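PDB 6OYC: glycosylation Associate Protein 1 from Streptococcus agalactiae serotype V, which belongs to an accessory Sec system protein family and probably acts with Gap2 and Gap3 in glycosylation and secretion of a surface glycoprotein. Local coordinates for residues G30-I35 with S257-A262; I278-D281 with I285-Q288. One frame throughout, in Å; residues are numbered along the deposited sequence.

Contact 1: G30-I35 with S257-A262; sequences GFDDTI and SERNNA. With SO4 (sulfate ion), chain J.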
loop_
_atom_site.group_PDB
_atom_site.type_symbol
_atom_site.label_atom_id
_atom_site.label_comp_id
_atom_site.label_asym_id
_atom_site.label_seq_id
_atom_site.Cartn_x
_atom_site.Cartn_y
_atom_site.Cartn_z
ATOM N N GLY A 30 0.517 -0.354 1.089
ATOM C CA GLY A 30 -0.409 -0.345 -0.023
ATOM C C GLY A 30 -0.551 -1.682 -0.705
ATOM O O GLY A 30 -0.472 -2.730 -0.046
ATOM N N PHE A 31 -0.737 -1.648 -2.028
ATOM C CA PHE A 31 -1.023 -2.841 -2.821
ATOM C C PHE A 31 -0.029 -3.963 -2.512
ATOM O O PHE A 31 1.182 -3.739 -2.492
ATOM C CB PHE A 31 -0.972 -2.476 -4.311
ATOM C CG PHE A 31 -1.200 -3.637 -5.225
ATOM C CD1 PHE A 31 -2.493 -4.026 -5.560
ATOM C CD2 PHE A 31 -0.129 -4.377 -5.706
ATOM C CE1 PHE A 31 -2.713 -5.120 -6.382
ATOM C CE2 PHE A 31 -0.341 -5.472 -6.533
ATOM C CZ PHE A 31 -1.638 -5.842 -6.874
ATOM N N ASP A 32 -0.533 -5.169 -2.250
ATOM C CA ASP A 32 0.385 -6.260 -1.930
ATOM C C ASP A 32 -0.213 -7.582 -2.392
ATOM O O ASP A 32 -1.244 -7.612 -3.071
ATOM C CB ASP A 32 0.731 -6.267 -0.437
ATOM C CG ASP A 32 -0.421 -6.742 0.447
ATOM O OD1 ASP A 32 -1.514 -7.063 -0.062
ATOM O OD2 ASP A 32 -0.228 -6.790 1.681
ATOM N N ASP A 33 0.428 -8.683 -1.973
ATOM C CA ASP A 33 0.041 -10.010 -2.442
ATOM C C ASP A 33 -1.382 -10.376 -2.031
ATOM O O ASP A 33 -2.093 -11.047 -2.792
ATOM C CB ASP A 33 1.056 -11.054 -1.950
ATOM C CG ASP A 33 1.284 -11.006 -0.429
ATOM O OD1 ASP A 33 1.261 -9.890 0.150
ATOM O OD2 ASP A 33 1.495 -12.091 0.185
ATOM N N THR A 34 -1.832 -9.946 -0.853
ATOM C CA THR A 34 -3.190 -10.290 -0.451
ATOM C C THR A 34 -4.216 -9.641 -1.367
ATOM O O THR A 34 -5.190 -10.288 -1.772
ATOM C CB THR A 34 -3.438 -9.874 0.994
ATOM O OG1 THR A 34 -2.459 -10.480 1.840
ATOM C CG2 THR A 34 -4.851 -10.296 1.444
ATOM N N ILE A 35 -4.025 -8.358 -1.695
ATOM C CA ILE A 35 -4.939 -7.686 -2.620
ATOM C C ILE A 35 -4.956 -8.420 -3.950
ATOM O O ILE A 35 -6.015 -8.746 -4.501
ATOM C CB ILE A 35 -4.531 -6.213 -2.818
ATOM C CG1 ILE A 35 -4.455 -5.454 -1.481
ATOM C CG2 ILE A 35 -5.434 -5.557 -3.882
ATOM C CD1 ILE A 35 -5.778 -5.131 -0.894
ATOM N N SER A 257 8.100 -10.317 -1.785
ATOM C CA SER A 257 9.470 -9.829 -1.635
ATOM C C SER A 257 9.549 -8.460 -0.943
ATOM O O SER A 257 10.530 -8.186 -0.244
ATOM C CB SER A 257 10.144 -9.772 -3.002
ATOM O OG SER A 257 9.453 -8.878 -3.867
ATOM N N GLU A 258 8.546 -7.584 -1.117
ATOM C CA GLU A 258 8.618 -6.281 -0.454
ATOM C C GLU A 258 8.527 -6.416 1.066
ATOM O O GLU A 258 9.102 -5.603 1.789
ATOM C CB GLU A 258 7.513 -5.362 -0.973
ATOM C CG GLU A 258 7.467 -3.965 -0.331
ATOM C CD GLU A 258 6.136 -3.224 -0.582
ATOM O OE1 GLU A 258 6.163 -2.117 -1.174
ATOM O OE2 GLU A 258 5.061 -3.745 -0.190
ATOM N N ARG A 259 7.821 -7.436 1.560
ATOM C CA ARG A 259 7.603 -7.704 2.982
ATOM C C ARG A 259 8.571 -8.730 3.555
ATOM O O ARG A 259 8.996 -8.607 4.700
ATOM C CB ARG A 259 6.180 -8.217 3.202
ATOM C CG ARG A 259 5.845 -8.599 4.629
ATOM C CD ARG A 259 4.401 -9.105 4.738
ATOM N NE ARG A 259 4.213 -10.380 4.043
ATOM C CZ ARG A 259 3.459 -10.540 2.956
ATOM N NH1 ARG A 259 2.796 -9.507 2.436
ATOM N NH2 ARG A 259 3.357 -11.740 2.392
ATOM N N ASN A 260 8.947 -9.739 2.791
ATOM C CA ASN A 260 9.598 -10.899 3.360
ATOM C C ASN A 260 11.090 -10.895 3.071
ATOM O O ASN A 260 11.512 -10.655 1.939
ATOM C CB ASN A 260 8.933 -12.167 2.838
ATOM C CG ASN A 260 7.512 -12.296 3.352
ATOM O OD1 ASN A 260 6.562 -12.504 2.587
ATOM N ND2 ASN A 260 7.353 -12.117 4.660
ATOM N N ASN A 261 11.876 -11.142 4.113
ATOM C CA ASN A 261 13.281 -11.486 3.964
ATOM C C ASN A 261 13.412 -12.970 3.597
ATOM O O ASN A 261 13.032 -13.851 4.381
ATOM C CB ASN A 261 14.016 -11.163 5.259
ATOM C CG ASN A 261 15.505 -11.248 5.111
ATOM O OD1 ASN A 261 16.024 -12.146 4.444
ATOM N ND2 ASN A 261 16.209 -10.311 5.726
ATOM N N ALA A 262 13.948 -13.239 2.400
ATOM C CA ALA A 262 14.110 -14.612 1.929
ATOM C C ALA A 262 14.828 -15.494 2.953
ATOM O O ALA A 262 14.436 -16.651 3.178
ATOM C CB ALA A 262 14.871 -14.609 0.606
HETATM S S SO4 J . 9.534 -11.924 7.831
HETATM O O1 SO4 J . 8.172 -12.383 8.120
HETATM O O2 SO4 J . 10.507 -12.654 8.649
HETATM O O3 SO4 J . 9.837 -12.159 6.404
HETATM O O4 SO4 J . 9.628 -10.473 8.088
HETATM O O HOH W 1 2.550 -6.684 3.037
#

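Contact 2: I278-D281 with I285-Q288; sequences IICD and IAAQ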
loop_
_atom_site.group_PDB
_atom_site.type_symbol
_atom_site.label_atom_id
_atom_site.label_comp_id
_atom_site.label_asym_id
_atom_site.label_seq_id
_atom_site.Cartn_x
_atom_site.Cartn_y
_atom_site.Cartn_z
ATOM N N ILE A 278 2.989 -23.038 -1.620
ATOM C CA ILE A 278 3.611 -21.742 -1.395
ATOM C C ILE A 278 3.448 -20.908 -2.655
ATOM O O ILE A 278 3.657 -21.408 -3.765
ATOM C CB ILE A 278 5.093 -21.874 -1.006
ATOM C CG1 ILE A 278 5.225 -22.655 0.307
ATOM C CG2 ILE A 278 5.722 -20.504 -0.859
ATOM C CD1 ILE A 278 6.558 -23.311 0.491
ATOM N N ILE A 279 3.042 -19.653 -2.479
ATOM C CA ILE A 279 2.979 -18.653 -3.540
ATOM C C ILE A 279 4.087 -17.638 -3.312
ATOM O O ILE A 279 4.315 -17.211 -2.170
ATOM C CB ILE A 279 1.630 -17.908 -3.557
ATOM C CG1 ILE A 279 0.459 -18.831 -3.852
ATOM C CG2 ILE A 279 1.675 -16.755 -4.572
ATOM C CD1 ILE A 279 -0.868 -18.186 -3.489
ATOM N N CYS A 280 4.744 -17.205 -4.388
ATOM C CA CYS A 280 5.490 -15.960 -4.254
ATOM C C CYS A 280 5.457 -15.165 -5.548
ATOM O O CYS A 280 5.120 -15.673 -6.624
ATOM C CB CYS A 280 6.938 -16.179 -3.811
ATOM S SG CYS A 280 7.754 -17.370 -4.777
ATOM N N ASP A 281 5.800 -13.890 -5.407
ATOM C CA ASP A 281 5.819 -12.955 -6.519
ATOM C C ASP A 281 7.110 -13.015 -7.332
ATOM O O ASP A 281 7.172 -12.414 -8.408
ATOM C CB ASP A 281 5.600 -11.525 -5.999
ATOM C CG ASP A 281 6.693 -11.068 -5.047
ATOM O OD1 ASP A 281 7.087 -11.840 -4.150
ATOM O OD2 ASP A 281 7.183 -9.930 -5.194
ATOM N N ILE A 285 13.232 -16.018 -5.783
ATOM C CA ILE A 285 12.807 -16.537 -4.484
ATOM C C ILE A 285 12.158 -17.904 -4.653
ATOM O O ILE A 285 12.404 -18.830 -3.868
ATOM C CB ILE A 285 11.854 -15.549 -3.786
ATOM C CG1 ILE A 285 12.586 -14.267 -3.358
ATOM C CG2 ILE A 285 11.207 -16.194 -2.582
ATOM C CD1 ILE A 285 11.828 -13.448 -2.297
ATOM N N ALA A 286 11.313 -18.052 -5.679
ATOM C CA ALA A 286 10.653 -19.333 -5.905
ATOM C C ALA A 286 11.675 -20.443 -6.032
ATOM O O ALA A 286 11.503 -21.528 -5.456
ATOM C CB ALA A 286 9.782 -19.276 -7.161
ATOM N N ALA A 287 12.763 -20.167 -6.761
ATOM C CA ALA A 287 13.810 -21.148 -6.996
ATOM C C ALA A 287 14.522 -21.517 -5.704
ATOM O O ALA A 287 14.756 -22.702 -5.431
ATOM C CB ALA A 287 14.804 -20.611 -8.027
ATOM N N GLN A 288 14.889 -20.517 -4.895
ATOM C CA GLN A 288 15.467 -20.838 -3.592
ATOM C C GLN A 288 14.534 -21.720 -2.776
ATOM O O GLN A 288 14.973 -22.697 -2.161
ATOM C CB GLN A 288 15.791 -19.572 -2.805
ATOM C CG GLN A 288 16.947 -18.733 -3.330
ATOM C CD GLN A 288 17.127 -17.475 -2.497
ATOM O OE1 GLN A 288 16.527 -16.440 -2.787
ATOM N NE2 GLN A 288 17.933 -17.567 -1.443
#

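Contact 1: G30-I35 with S257-A262
R259 reaches across to the start of helix 33-43 and grips D33 end-on, one nitrogen to each carboxylate oxygen. NH1 of R259 gives a nearly straight bond (178°) to OD1 of D33 at 2.8 Å, and NH2 of R259 meets OD2 of D33 at 2.9 Å. Both oxygens are approached from their syn side and lie close to the guanidinium plane, yet the carboxylate is turned 28° from it, so the fork is twisted rather than flat. The arginine chain leaves its backbone extended, CG opposite the backbone N (chi1 177°), and bends at chi3 to present this end. OD2 of D33 is also hydrogen-bonded to OG of S254, so this oxygen has two partners, while NE of R259 bonds to the carbonyl O of F234.

D32 stands beside the bridge, its OD2 4.1 Å from NH1 of R259. A water spans that interval, accepting from NH1 of R259 at 2.9 Å and donating to OD2 of D32. OD1 of D32 caps the helix by accepting from N of I35 at 3.3 Å and, weakly, from N of T34. Farther along the loop, O3 of a sulfate, probably from the crystallisation liquor, accepts from ND2 of N260 and from N of N261. D33 and T34 lie against S233 of strand 229-233.

Two neighbouring aspartates thus face one arginine in this GT-B-like protein: D32 caps the helix with OD1 and approaches R259 through water with OD2, while D33 binds it directly, and the positive charge is probably balanced by both.

Contact 2: I278-D281 with I285-Q288
Strand 277-280 runs into helix 283-292 through a short turn, and the two draw nearest where C280 and A286 lie 6.4 Å apart between their CA atoms. The side chain of C280 points toward the helix and carries the whole contact. Its sulfur sits between the backbone N and the carbonyl carbon (chi1 50°), which swings SG out to the helix surface. There SG of C280 rests against the methyl CB of A286 at 3.7 Å, and it is equally close to CA of A286, so the sulfur lies alongside the alanine rather than meeting the methyl alone. One residue earlier, I285 turns its CB toward the strand and offers the branch methyl CG2, which stands 4.3 Å from SG of C280 and makes a looser touch.

Behind these residues, V255 of the adjacent strand 250-255 receives both C280 and I285, continuing the apolar layer under the helix. I279 points to the opposite face of the sheet and packs on I252, while its backbone bonds to L253 and V255. The backbone of I278 and C280 bonds on the other edge to V298 of strand 297-299.

This is the first half of a beta-alpha-beta unit, in which the helix lies over the parallel sheet on its way to strand 297-299. All three touching residues are buried and meet through sulfur and aliphatic carbon alone, which implies that close fit and exclusion of water, not polar pairing, join the helix to the sheet here.

Both contacts are buried and border the same parallel sheet: contact 1 through the loop after strand 250-255, contact 2 through strand 277-280 itself. Contact 1 sits nearer the centre of the chain, its centre about 9 Å away against 21 Å for contact 2, and joins parts more than 200 residues apart; contact 2 is local, a strand and the helix that follows it. Their chemistry differs accordingly: charge, water and a helix cap where a helix start meets a loop, sulfur and methyl groups between helix and sheet. They meet directly, since OG of S257 lies 2.8 Å from OD2 of D281, a probable hydrogen bond, and CB of S257 packs on CD1 of I285.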